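Local structure of metagenomic carboxyl esterase MGS0156 (Uncultured organism, 5D8M) at residues I30-G35 against G69-T74; R36-M41 against L64-G69; T42-D47 against V78-S83; G54-D59 against N320-P325; Y246-F251 against G293-D298. The protein probably hydrolyses carboxylic ester bonds, as a carboxyl esterase of the alpha/beta-hydrolase fold. All coordinates share one frame; numbering follows the deposited sequence.

Contact 1: I30-G35 against G69-T74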
# COMPACT_ATOMS: atom_id res chain seq x y z
N ILE A 30 1.50 15.87 8.72
CA ILE A 30 0.99 14.53 8.95
C ILE A 30 0.40 14.41 10.34
O ILE A 30 1.05 14.77 11.31
CB ILE A 30 2.09 13.47 8.80
CG1 ILE A 30 2.74 13.58 7.42
CG2 ILE A 30 1.53 12.07 8.98
CD1 ILE A 30 1.78 13.42 6.34
N GLN A 31 -0.83 13.89 10.43
CA GLN A 31 -1.45 13.60 11.71
C GLN A 31 -0.96 12.25 12.22
O GLN A 31 -0.94 11.27 11.47
CB GLN A 31 -2.97 13.58 11.60
CG GLN A 31 -3.58 14.84 11.03
CD GLN A 31 -5.11 14.74 10.92
OE1 GLN A 31 -5.75 13.94 11.61
NE2 GLN A 31 -5.69 15.56 10.05
N ASP A 32 -0.58 12.20 13.49
CA ASP A 32 -0.04 10.97 14.07
C ASP A 32 -1.15 10.09 14.65
O ASP A 32 -1.61 10.33 15.75
CB ASP A 32 0.99 11.30 15.16
CG ASP A 32 1.88 10.11 15.52
OD1 ASP A 32 1.49 8.96 15.21
OD2 ASP A 32 2.97 10.33 16.09
N GLY A 33 -1.57 9.06 13.93
CA GLY A 33 -2.62 8.20 14.45
C GLY A 33 -2.13 6.83 14.90
O GLY A 33 -2.94 5.89 15.03
N ARG A 34 -0.82 6.72 15.10
CA ARG A 34 -0.17 5.44 15.40
C ARG A 34 -0.70 4.78 16.66
O ARG A 34 -0.79 3.55 16.73
CB ARG A 34 1.34 5.62 15.54
CG ARG A 34 2.06 5.87 14.24
CD ARG A 34 3.53 6.09 14.47
NE ARG A 34 3.79 7.35 15.17
CZ ARG A 34 4.88 7.56 15.90
NH1 ARG A 34 5.78 6.59 16.04
NH2 ARG A 34 5.07 8.74 16.50
N GLY A 35 -0.98 5.59 17.67
CA GLY A 35 -1.43 5.10 18.96
C GLY A 35 -2.82 4.50 18.90
O GLY A 35 -3.05 3.41 19.42
N GLY A 69 8.18 8.62 19.74
CA GLY A 69 7.12 9.61 19.79
C GLY A 69 5.71 9.06 19.68
O GLY A 69 4.76 9.82 19.58
N GLU A 70 5.54 7.74 19.71
CA GLU A 70 4.21 7.19 19.49
C GLU A 70 3.24 7.60 20.61
O GLU A 70 3.51 7.40 21.78
CB GLU A 70 4.25 5.67 19.36
CG GLU A 70 2.91 5.08 18.89
CD GLU A 70 2.95 3.58 18.79
OE1 GLU A 70 2.21 2.92 19.54
OE2 GLU A 70 3.70 3.05 17.95
N PRO A 71 2.09 8.19 20.23
CA PRO A 71 1.04 8.55 21.19
C PRO A 71 0.55 7.34 21.98
O PRO A 71 0.56 6.23 21.44
CB PRO A 71 -0.09 9.10 20.31
CG PRO A 71 0.58 9.46 19.01
CD PRO A 71 1.68 8.46 18.84
N GLY A 72 0.16 7.54 23.23
CA GLY A 72 -0.39 6.46 24.02
C GLY A 72 -1.76 6.03 23.50
O GLY A 72 -2.32 6.68 22.62
N PRO A 73 -2.29 4.92 24.03
CA PRO A 73 -3.67 4.53 23.69
C PRO A 73 -4.68 5.51 24.32
O PRO A 73 -4.40 6.06 25.38
CB PRO A 73 -3.79 3.12 24.28
CG PRO A 73 -2.74 3.06 25.34
CD PRO A 73 -1.61 3.91 24.85
N THR A 74 -5.81 5.73 23.66
CA THR A 74 -6.79 6.72 24.12
C THR A 74 -7.66 6.18 25.24
O THR A 74 -8.24 6.94 26.02
CB THR A 74 -7.71 7.19 22.97
OG1 THR A 74 -8.56 6.11 22.56
CG2 THR A 74 -6.88 7.66 21.77
O HOH W 1 5.34 3.75 16.01
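Gly35 and Pro71 bring the two backbones to 4.8 Å, CA to CA, where the first turn of helix 34-48 meets the irregular segment 69-74. Gly35 CA makes a CA-H...O contact of 3.4 Å with Pro71 O, an approach that a side chain would bar, since a CB here would collide with the carbonyl oxygens of Pro71 and Gly72. Asp32 CG stands anti to its own N (chi1 -163°), which folds the carboxylate back over the helix start. Asp32 OD1 accepts from Arg34 N, closing an Asx turn. Arg34 also grips the carboxylate side-on in a salt bridge, one nitrogen to each oxygen: NE to Asp32 OD1 at 2.8 Å and NH2 to the syn lone pair of Asp32 OD2 at 2.7 Å. The turn marks the passage, through the N-cap Gly33, from edge strand 31-32 of the parallel alpha/beta-hydrolase sheet into the helix. Pro71 CD rests 3.6 Å from Asp32 OD2. Glu70 CG packs 3.7 Å from Arg34 CB, and Glu70 CA covers one face of the guanidinium near its rim. The Glu70 carboxylate, turned 78° from that plane, forms its salt bridge with Arg38, while a water joins Glu70 OE2 to Arg34 NH1. A leucine in place of Arg34 would probably leave the Asp32 carboxylate without its charged mate and break the water-mediated tie to Glu70. Arg34 NH2 also donates to Ala68 O.

Contact 2: R36-M41 against L64-G69; sequences RFREIM and LWRLAG
Leu64 lays its CD1 methyl against the flank of helix 34-48, 3.7 Å from Arg38 CA, and the same methyl reaches the Phe37 ring at CD2 (3.9 Å) and the selenium of Met41 (atom SE, 4.1 Å). The helix packs beside the sheet of the alpha/beta-hydrolase fold, and the connection leading from it to strand 87-92 returns alongside it here. Phe37 and Met41 also touch Ala330 of helix 324-338, so the residues that receive Leu64 are shared with that helix. Arg38 runs past Leu64 in the opposite direction. Its chain is straight as far as CD and then bends at chi3 (-53°), bringing the guanidinium round to the Leu64 carbonyl. There Arg38 NH1 and NH2 both hydrogen-bond end-on to Leu64 O at 2.9 Å, from one face of the carbonyl; the oxygen lies near the guanidinium plane, and both bonds are bent (143° and 146° at the hydrogen). Arg38 NE forms a salt bridge with Glu70, which helps fix the rotation of the group. Arg66 CG lies over a guanidinium face, 3.6 Å from Arg38 NH2. A water accepts from Leu64 N at 3.0 Å and, more weakly, from Arg38 NH1.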
# COMPACT_ATOMS: atom_id res chain seq x y z
N ARG A 36 -3.76 5.20 18.26
CA ARG A 36 -5.12 4.69 18.19
C ARG A 36 -5.17 3.48 17.25
O ARG A 36 -5.88 2.50 17.52
CB ARG A 36 -6.08 5.79 17.73
CG ARG A 36 -7.56 5.35 17.63
CD ARG A 36 -8.09 4.76 18.92
NE ARG A 36 -9.50 4.41 18.80
CZ ARG A 36 -10.21 3.80 19.74
NH1 ARG A 36 -9.65 3.46 20.90
NH2 ARG A 36 -11.50 3.53 19.54
N PHE A 37 -4.40 3.51 16.17
CA PHE A 37 -4.40 2.36 15.27
C PHE A 37 -3.87 1.10 15.97
O PHE A 37 -4.46 0.02 15.83
CB PHE A 37 -3.61 2.66 13.99
CG PHE A 37 -3.72 1.58 12.95
CD1 PHE A 37 -4.84 1.47 12.14
CD2 PHE A 37 -2.72 0.63 12.82
CE1 PHE A 37 -4.95 0.45 11.18
CE2 PHE A 37 -2.80 -0.39 11.87
CZ PHE A 37 -3.92 -0.48 11.05
N ARG A 38 -2.77 1.22 16.73
CA ARG A 38 -2.24 0.08 17.49
C ARG A 38 -3.30 -0.47 18.46
O ARG A 38 -3.49 -1.69 18.58
CB ARG A 38 -0.98 0.46 18.29
CG ARG A 38 -0.46 -0.68 19.19
CD ARG A 38 0.80 -0.28 20.00
NE ARG A 38 1.87 0.25 19.13
CZ ARG A 38 2.73 -0.48 18.43
NH1 ARG A 38 2.68 -1.80 18.49
NH2 ARG A 38 3.65 0.12 17.68
N GLU A 39 -3.98 0.44 19.12
CA GLU A 39 -5.03 0.11 20.06
C GLU A 39 -6.15 -0.71 19.40
O GLU A 39 -6.58 -1.72 19.93
CB GLU A 39 -5.57 1.40 20.66
CG GLU A 39 -6.53 1.27 21.83
CD GLU A 39 -6.81 2.62 22.44
OE1 GLU A 39 -6.50 3.64 21.79
OE2 GLU A 39 -7.29 2.68 23.59
N ILE A 40 -6.62 -0.23 18.26
CA ILE A 40 -7.66 -0.91 17.50
C ILE A 40 -7.20 -2.29 17.03
O ILE A 40 -7.90 -3.29 17.23
CB ILE A 40 -8.10 -0.06 16.30
CG1 ILE A 40 -8.92 1.14 16.80
CG2 ILE A 40 -8.89 -0.89 15.29
CD1 ILE A 40 -9.27 2.15 15.69
N MSE A 41 -6.02 -2.35 16.42
CA MSE A 41 -5.57 -3.62 15.85
C MSE A 41 -5.31 -4.64 16.96
O MSE A 41 -5.67 -5.82 16.86
CB MSE A 41 -4.32 -3.43 14.99
CG MSE A 41 -3.95 -4.65 14.16
SE MSE A 41 -2.54 -4.28 12.86
CE MSE A 41 -2.24 -6.15 12.29
N LEU A 64 3.25 -4.16 14.88
CA LEU A 64 3.52 -2.77 14.49
C LEU A 64 4.73 -2.25 15.22
O LEU A 64 4.74 -2.26 16.45
CB LEU A 64 2.32 -1.88 14.81
CG LEU A 64 1.01 -2.20 14.09
CD1 LEU A 64 -0.15 -1.53 14.84
CD2 LEU A 64 1.09 -1.68 12.63
N TRP A 65 5.73 -1.80 14.47
CA TRP A 65 6.96 -1.28 15.07
C TRP A 65 6.65 -0.11 15.96
O TRP A 65 5.77 0.70 15.65
CB TRP A 65 7.96 -0.85 14.00
CG TRP A 65 8.60 -1.98 13.29
CD1 TRP A 65 8.28 -2.46 12.05
CD2 TRP A 65 9.68 -2.79 13.76
NE1 TRP A 65 9.10 -3.52 11.72
CE2 TRP A 65 9.96 -3.74 12.76
CE3 TRP A 65 10.44 -2.80 14.94
CZ2 TRP A 65 10.97 -4.69 12.89
CZ3 TRP A 65 11.45 -3.75 15.07
CH2 TRP A 65 11.71 -4.68 14.05
N ARG A 66 7.37 -0.02 17.07
CA ARG A 66 7.28 1.12 17.97
C ARG A 66 8.35 2.14 17.65
O ARG A 66 9.41 2.11 18.26
CB ARG A 66 7.45 0.68 19.43
CG ARG A 66 6.42 -0.31 19.92
CD ARG A 66 6.88 -1.00 21.21
NE ARG A 66 7.95 -1.95 20.95
CZ ARG A 66 8.54 -2.70 21.88
NH1 ARG A 66 8.15 -2.62 23.14
NH2 ARG A 66 9.50 -3.55 21.54
N LEU A 67 8.08 3.05 16.72
CA LEU A 67 8.99 4.15 16.45
C LEU A 67 8.83 5.18 17.55
O LEU A 67 7.89 5.12 18.33
CB LEU A 67 8.72 4.77 15.06
CG LEU A 67 9.63 4.24 13.94
CD1 LEU A 67 9.31 2.79 13.60
CD2 LEU A 67 9.61 5.12 12.70
N ALA A 68 9.76 6.13 17.62
CA ALA A 68 9.76 7.13 18.69
C ALA A 68 8.56 8.06 18.60
O ALA A 68 7.98 8.26 17.53
CB ALA A 68 11.08 7.95 18.67
N GLY A 69 8.18 8.62 19.74
CA GLY A 69 7.12 9.61 19.79
C GLY A 69 5.71 9.06 19.68
O GLY A 69 4.76 9.82 19.58
O HOH W 2 3.26 -4.90 17.81

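Contact 3: T42-D47 against V78-S83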
# COMPACT_ATOMS: atom_id res chain seq x y z
N THR A 42 -4.75 -4.17 18.06
CA THR A 42 -4.46 -5.02 19.20
C THR A 42 -5.74 -5.62 19.84
O THR A 42 -5.77 -6.82 20.16
CB THR A 42 -3.66 -4.21 20.26
OG1 THR A 42 -2.39 -3.84 19.69
CG2 THR A 42 -3.44 -5.04 21.52
N ALA A 43 -6.78 -4.80 19.99
CA ALA A 43 -8.08 -5.25 20.51
C ALA A 43 -8.76 -6.24 19.57
O ALA A 43 -9.36 -7.22 20.03
CB ALA A 43 -9.00 -4.05 20.77
N ILE A 44 -8.65 -5.98 18.26
CA ILE A 44 -9.21 -6.89 17.26
C ILE A 44 -8.64 -8.29 17.42
O ILE A 44 -9.36 -9.28 17.43
CB ILE A 44 -8.96 -6.35 15.81
CG1 ILE A 44 -9.95 -5.21 15.52
CG2 ILE A 44 -9.11 -7.46 14.76
CD1 ILE A 44 -9.73 -4.54 14.18
N MSE A 45 -7.32 -8.36 17.57
CA MSE A 45 -6.66 -9.65 17.67
C MSE A 45 -6.92 -10.30 19.01
O MSE A 45 -6.99 -11.52 19.09
CB MSE A 45 -5.17 -9.49 17.42
CG MSE A 45 -4.92 -8.97 16.01
SE MSE A 45 -3.07 -8.59 15.62
CE MSE A 45 -2.45 -10.43 15.37
N ALA A 46 -7.07 -9.51 20.07
CA ALA A 46 -7.39 -10.11 21.36
C ALA A 46 -8.82 -10.65 21.31
O ALA A 46 -9.13 -11.66 21.93
CB ALA A 46 -7.22 -9.10 22.51
N ASP A 47 -9.69 -9.98 20.55
CA ASP A 47 -11.11 -10.34 20.52
C ASP A 47 -11.43 -11.54 19.61
O ASP A 47 -12.24 -12.38 19.97
CB ASP A 47 -11.95 -9.14 20.07
CG ASP A 47 -13.44 -9.47 20.00
OD1 ASP A 47 -14.10 -9.40 21.06
OD2 ASP A 47 -13.96 -9.79 18.91
N VAL A 78 -12.89 0.08 21.63
CA VAL A 78 -12.72 -0.30 20.24
C VAL A 78 -13.97 -1.05 19.77
O VAL A 78 -14.34 -2.06 20.35
CB VAL A 78 -11.47 -1.19 20.05
CG1 VAL A 78 -11.31 -1.59 18.58
CG2 VAL A 78 -10.22 -0.46 20.55
N PRO A 79 -14.65 -0.52 18.73
CA PRO A 79 -15.80 -1.19 18.13
C PRO A 79 -15.42 -2.60 17.68
O PRO A 79 -14.43 -2.75 16.98
CB PRO A 79 -16.14 -0.31 16.92
CG PRO A 79 -15.48 1.02 17.21
CD PRO A 79 -14.23 0.66 17.96
N LEU A 80 -16.18 -3.61 18.09
CA LEU A 80 -15.82 -4.98 17.73
C LEU A 80 -17.01 -5.74 17.18
O LEU A 80 -16.97 -6.97 17.03
CB LEU A 80 -15.22 -5.70 18.95
CG LEU A 80 -13.83 -5.17 19.31
CD1 LEU A 80 -13.35 -5.66 20.69
CD2 LEU A 80 -12.81 -5.56 18.22
N GLY A 81 -18.07 -5.01 16.86
CA GLY A 81 -19.25 -5.61 16.27
C GLY A 81 -19.29 -5.38 14.78
O GLY A 81 -18.30 -5.00 14.18
N VAL A 82 -20.44 -5.65 14.18
CA VAL A 82 -20.62 -5.53 12.75
C VAL A 82 -20.93 -4.09 12.38
O VAL A 82 -21.85 -3.48 12.93
CB VAL A 82 -21.75 -6.45 12.24
CG1 VAL A 82 -22.00 -6.22 10.75
CG2 VAL A 82 -21.43 -7.93 12.53
N SER A 83 -20.17 -3.57 11.43
CA SER A 83 -20.40 -2.21 10.96
C SER A 83 -21.69 -2.13 10.16
O SER A 83 -22.00 -3.04 9.38
CB SER A 83 -19.23 -1.72 10.11
OG SER A 83 -19.55 -0.46 9.53
O HOH W 3 -16.40 -10.02 17.49
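Leu80 points its two methyls into the side of helix 34-48, one at each of two residues a turn apart. Its CG lies beside the backbone N and anti to the carbonyl carbon (chi1 -71°), and chi2 (168°) extends CD1 away from CA, toward Asp47, and leaves CD2 facing Ile44: Leu80 CD2 comes 3.9 Å from Ile44 CG1, while CD1 comes 3.8 Å from Asp47 CB. The Leu80 and Asp47 side chains run antiparallel alongside each other, and the CB of the aspartate, as well as its carboxylate, bears on the leucine. One residue before Ile44 on the helix, Ala43 CB abuts the isopropyl group of Val78, 3.8 Å from CG2 and 4.0 Å from CG1, the small methyl sitting against both branches. This is surface packing on the flank of the alpha/beta-hydrolase fold, where segment 78-83, on its way to strand 87-92, packs along one side of the helix. Ile44 also reaches Ala330 and Arg333 of helix 324-338, so Leu80 CD2 sits at the border of that helix pair. An alanine at Leu80 is likely to open a gap beside Ile44 and leave the CB of Asp47 without its apolar neighbour. Asp47 CG is anti to its backbone N (chi1 179°), which swings the carboxylate out over segment 78-83. There a water donates to Asp47 OD2 at 2.8 Å and to Leu80 O at 3.1 Å.

Contact 4: G54-D59 against N320-P325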
# COMPACT_ATOMS: atom_id res chain seq x y z
N GLY A 54 -2.49 -15.78 9.62
CA GLY A 54 -1.35 -14.95 9.98
C GLY A 54 -1.31 -14.46 11.42
O GLY A 54 -0.45 -13.65 11.77
N ASP A 55 -2.24 -14.92 12.27
CA ASP A 55 -2.26 -14.53 13.68
C ASP A 55 -0.87 -14.68 14.33
O ASP A 55 -0.15 -15.65 14.07
CB ASP A 55 -3.27 -15.36 14.47
CG ASP A 55 -3.52 -14.81 15.89
OD1 ASP A 55 -3.80 -13.60 16.03
OD2 ASP A 55 -3.44 -15.60 16.86
N ARG A 56 -0.52 -13.71 15.16
CA ARG A 56 0.76 -13.69 15.87
C ARG A 56 0.59 -12.83 17.11
O ARG A 56 -0.45 -12.18 17.28
CB ARG A 56 1.88 -13.13 14.98
CG ARG A 56 1.61 -11.70 14.51
CD ARG A 56 2.87 -11.00 13.94
NE ARG A 56 3.31 -11.57 12.68
CZ ARG A 56 4.23 -11.03 11.88
NH1 ARG A 56 4.84 -9.89 12.21
NH2 ARG A 56 4.54 -11.65 10.75
N SER A 57 1.59 -12.79 17.98
CA SER A 57 1.49 -11.93 19.15
C SER A 57 1.52 -10.48 18.73
O SER A 57 2.27 -10.12 17.82
CB SER A 57 2.61 -12.20 20.14
OG SER A 57 2.52 -11.28 21.23
N SER A 58 0.71 -9.65 19.38
CA SER A 58 0.70 -8.21 19.12
C SER A 58 1.67 -7.43 20.02
O SER A 58 1.87 -6.22 19.84
CB SER A 58 -0.72 -7.64 19.28
OG SER A 58 -1.16 -7.82 20.61
N ASP A 59 2.26 -8.12 20.99
CA ASP A 59 3.17 -7.49 21.95
C ASP A 59 4.42 -6.91 21.30
O ASP A 59 4.94 -7.45 20.33
CB ASP A 59 3.61 -8.50 23.02
CG ASP A 59 2.45 -8.99 23.86
OD1 ASP A 59 1.34 -8.43 23.73
OD2 ASP A 59 2.65 -9.92 24.66
N ASN A 320 6.13 -14.66 4.15
CA ASN A 320 4.87 -14.07 3.71
C ASN A 320 3.81 -14.01 4.81
O ASN A 320 2.73 -13.45 4.62
CB ASN A 320 4.33 -14.85 2.51
CG ASN A 320 3.17 -14.15 1.81
OD1 ASN A 320 2.06 -14.67 1.76
ND2 ASN A 320 3.44 -12.98 1.28
N SER A 321 4.12 -14.61 5.96
CA SER A 321 3.17 -14.65 7.07
C SER A 321 3.06 -13.29 7.76
O SER A 321 4.05 -12.71 8.19
CB SER A 321 3.59 -15.71 8.09
OG SER A 321 3.52 -16.99 7.51
N TYR A 322 1.83 -12.78 7.84
CA TYR A 322 1.52 -11.55 8.55
C TYR A 322 0.01 -11.54 8.80
O TYR A 322 -0.74 -12.09 7.99
CB TYR A 322 1.93 -10.29 7.76
CG TYR A 322 1.72 -9.03 8.56
CD1 TYR A 322 2.64 -8.65 9.55
CD2 TYR A 322 0.58 -8.26 8.39
CE1 TYR A 322 2.43 -7.52 10.32
CE2 TYR A 322 0.35 -7.14 9.17
CZ TYR A 322 1.28 -6.77 10.12
OH TYR A 322 1.03 -5.67 10.88
N PRO A 323 -0.46 -10.94 9.91
CA PRO A 323 -1.92 -10.92 10.12
C PRO A 323 -2.66 -9.89 9.26
O PRO A 323 -3.21 -8.91 9.79
CB PRO A 323 -2.06 -10.57 11.62
CG PRO A 323 -0.80 -9.83 11.95
CD PRO A 323 0.28 -10.52 11.11
N ARG A 324 -2.69 -10.12 7.95
CA ARG A 324 -3.42 -9.25 7.01
C ARG A 324 -4.92 -9.05 7.36
O ARG A 324 -5.41 -7.92 7.27
CB ARG A 324 -3.27 -9.79 5.56
CG ARG A 324 -1.81 -9.68 5.02
CD ARG A 324 -1.66 -10.33 3.63
NE ARG A 324 -1.79 -11.79 3.70
CZ ARG A 324 -0.77 -12.61 3.95
NH1 ARG A 324 -0.97 -13.92 3.99
NH2 ARG A 324 0.44 -12.12 4.14
N PRO A 325 -5.65 -10.12 7.78
CA PRO A 325 -7.06 -9.87 8.13
C PRO A 325 -7.22 -8.86 9.25
O PRO A 325 -8.06 -7.97 9.15
CB PRO A 325 -7.58 -11.24 8.57
CG PRO A 325 -6.67 -12.23 7.84
CD PRO A 325 -5.33 -11.56 7.89
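Gly54 aims a CA-H almost straight at Tyr322 O, with CA and O 3.5 Å apart and an angle of 167° at the hydrogen. Its positive phi (78°) suits glycine, and a CB there would run into that same oxygen; the CA atoms of Gly54 and Pro323 are only 4.1 Å apart. Tyr322 O is engaged a second time, by Arg324 N at 2.8 Å, which closes an inverse gamma turn centred on Pro323, the N-cap residue of helix 324-338. This helix, the last of the alpha/beta-hydrolase fold, is thus met at its start by the connection that follows helix 34-48. Gly54 O lies 3.3 Å from Pro323 CD. Arg56 then crosses Pro323 at about a right angle: its CG sits between backbone N and carbonyl carbon (chi1 59°), which lifts the chain over the proline ring. Tyr322 CD1 rests 3.5 Å above the guanidinium plane, toward its rim, with the aromatic ring turned steeply to that plane. At the guanidinium edge, Ser321 O is 2.8 Å from Arg56 NH2. Tyr322 OH is hydrogen-bonded to Ile63 O. Arg56 NH1 donates to Gly62 O and Asn296 O, bonds that probably set the positive charge among carbonyl dipoles and hold the guanidinium in its orientation against the tyrosine.

Contact 5: Y246-F251 against G293-D298; sequences YSLAAF and GYPNAD
Phe251 and Tyr294 come together through different first torsions: Phe251 CG is wedged between its backbone N and carbonyl carbon (chi1 65°), turning the ring back over the neighbouring segment, while Tyr294 CG lies beside its N (chi1 -58°). Phe251 CE1 consequently sits 3.8 Å from Tyr294 CB, and Tyr294 CD2 meets the rim of the phenylalanine ring near its plane; Phe251 also stacks its ring with Trp65. The tyrosine ring also lies against Ala249, with Tyr294 CD2 3.9 Å from Ala249 CB. The backbones run alongside each other, 44° apart in direction, and are laced together. Ala249 N donates to Gly293 O (3.0 Å) and Phe251 N to Pro295 O (3.2 Å), each close to the axis of its acceptor carbonyl. Ala297 N returns a bond to Phe251 O, but approaches from above the carbonyl plane; that oxygen also receives Trp65 NE1. Ala249 O is buried without a conventional donor, and is approached by Tyr294 CA at 3.1 Å, a CA-H...O contact. Asn296 centres an inverse gamma turn, curling segment 293-298 around Phe251 O. On another side Leu248 CD2 packs on Pro295 CD (4.0 Å), and Leu248 also touches Leu327 and Ile331 of helix 324-338. The two segments leave adjacent parallel strands, 244-248 and 290-293, and remain paired beyond the end of the regular sheet. In alpha/beta hydrolases the loop after the last strand usually carries the catalytic histidine, so this buried pairing may help shape the active-site region.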
# COMPACT_ATOMS: atom_id res chain seq x y z
N TYR A 246 -4.58 8.17 4.49
CA TYR A 246 -4.00 7.42 5.59
C TYR A 246 -2.89 6.55 5.05
O TYR A 246 -3.00 6.02 3.94
CB TYR A 246 -5.05 6.53 6.28
CG TYR A 246 -6.34 7.25 6.66
CD1 TYR A 246 -7.36 7.43 5.73
CD2 TYR A 246 -6.53 7.73 7.95
CE1 TYR A 246 -8.55 8.08 6.08
CE2 TYR A 246 -7.72 8.37 8.31
CZ TYR A 246 -8.71 8.55 7.36
OH TYR A 246 -9.88 9.16 7.71
N SER A 247 -1.82 6.36 5.83
CA SER A 247 -0.70 5.58 5.33
C SER A 247 -0.15 4.62 6.38
O SER A 247 -0.03 4.98 7.57
CB SER A 247 0.44 6.51 4.85
OG SER A 247 -0.01 7.41 3.84
N LEU A 248 0.20 3.43 5.90
CA LEU A 248 0.96 2.42 6.63
C LEU A 248 2.24 2.18 5.85
O LEU A 248 2.19 1.98 4.64
CB LEU A 248 0.17 1.12 6.76
CG LEU A 248 -1.02 1.18 7.71
CD1 LEU A 248 -2.04 0.11 7.30
CD2 LEU A 248 -0.57 0.93 9.14
N ALA A 249 3.38 2.25 6.53
CA ALA A 249 4.65 1.99 5.88
C ALA A 249 5.34 0.76 6.49
O ALA A 249 5.76 0.78 7.64
CB ALA A 249 5.56 3.22 5.98
N ALA A 250 5.45 -0.32 5.72
CA ALA A 250 5.98 -1.57 6.25
C ALA A 250 7.51 -1.64 6.21
O ALA A 250 8.16 -1.02 5.35
CB ALA A 250 5.40 -2.75 5.48
N PHE A 251 8.07 -2.37 7.18
CA PHE A 251 9.42 -2.88 7.07
C PHE A 251 9.58 -4.02 8.06
O PHE A 251 8.87 -4.08 9.06
CB PHE A 251 10.47 -1.78 7.31
CG PHE A 251 10.48 -1.19 8.71
CD1 PHE A 251 9.71 -0.08 9.02
CD2 PHE A 251 11.29 -1.73 9.69
CE1 PHE A 251 9.74 0.47 10.30
CE2 PHE A 251 11.33 -1.19 10.97
CZ PHE A 251 10.56 -0.09 11.28
N GLY A 293 0.96 3.88 11.03
CA GLY A 293 2.03 3.11 11.62
C GLY A 293 2.87 2.30 10.67
O GLY A 293 2.90 2.52 9.44
N TYR A 294 3.58 1.35 11.26
CA TYR A 294 4.61 0.60 10.54
C TYR A 294 4.47 -0.90 10.76
O TYR A 294 5.04 -1.44 11.70
CB TYR A 294 6.01 1.07 10.99
CG TYR A 294 6.28 2.56 10.79
CD1 TYR A 294 5.88 3.49 11.75
CD2 TYR A 294 6.91 3.04 9.63
CE1 TYR A 294 6.10 4.85 11.58
CE2 TYR A 294 7.15 4.42 9.46
CZ TYR A 294 6.74 5.30 10.44
OH TYR A 294 6.95 6.64 10.31
N PRO A 295 3.69 -1.58 9.90
CA PRO A 295 3.57 -3.04 9.97
C PRO A 295 4.92 -3.71 9.91
O PRO A 295 5.73 -3.36 9.07
CB PRO A 295 2.76 -3.39 8.73
CG PRO A 295 1.96 -2.14 8.44
CD PRO A 295 2.89 -1.01 8.79
N ASN A 296 5.14 -4.66 10.82
CA ASN A 296 6.36 -5.44 10.86
C ASN A 296 6.28 -6.58 9.85
O ASN A 296 5.93 -7.71 10.18
CB ASN A 296 6.58 -5.99 12.29
CG ASN A 296 7.97 -6.56 12.49
OD1 ASN A 296 8.73 -6.76 11.51
ND2 ASN A 296 8.31 -6.86 13.75
N ALA A 297 6.62 -6.28 8.61
CA ALA A 297 6.32 -7.15 7.50
C ALA A 297 7.08 -6.62 6.29
O ALA A 297 7.31 -5.41 6.21
CB ALA A 297 4.77 -7.16 7.22
N ASP A 298 7.41 -7.49 5.33
CA ASP A 298 8.08 -6.99 4.14
C ASP A 298 6.99 -6.58 3.13
O ASP A 298 5.80 -6.68 3.41
CB ASP A 298 9.09 -8.02 3.55
CG ASP A 298 8.42 -9.33 3.03
OD1 ASP A 298 7.27 -9.29 2.53
OD2 ASP A 298 9.09 -10.39 3.05

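Overall arrangement
From the N terminus, edge strand 31-32 leads into helix 34-48, whose successive turns serve contacts 1, 2 and 3. The long connection to strand 87-92 returns along that helix. Contact 1 closes a loop in which contact 2 is nested; contact 3, reaching further along both helix and connection, crosses both. Contact 4 binds an early part of the same connection to the start of helix 324-338, enclosing most of the chain; it crosses contacts 1 to 3 and holds contact 5 nested within. Contact 5 follows contacts 1 to 3 in series and joins the C-terminal ends of neighbouring strands 244-248 and 290-293. Trp65 N, near Tyr294 O, links contacts 2 and 5, and Met45, packed on Pro323, links contacts 3 and 4.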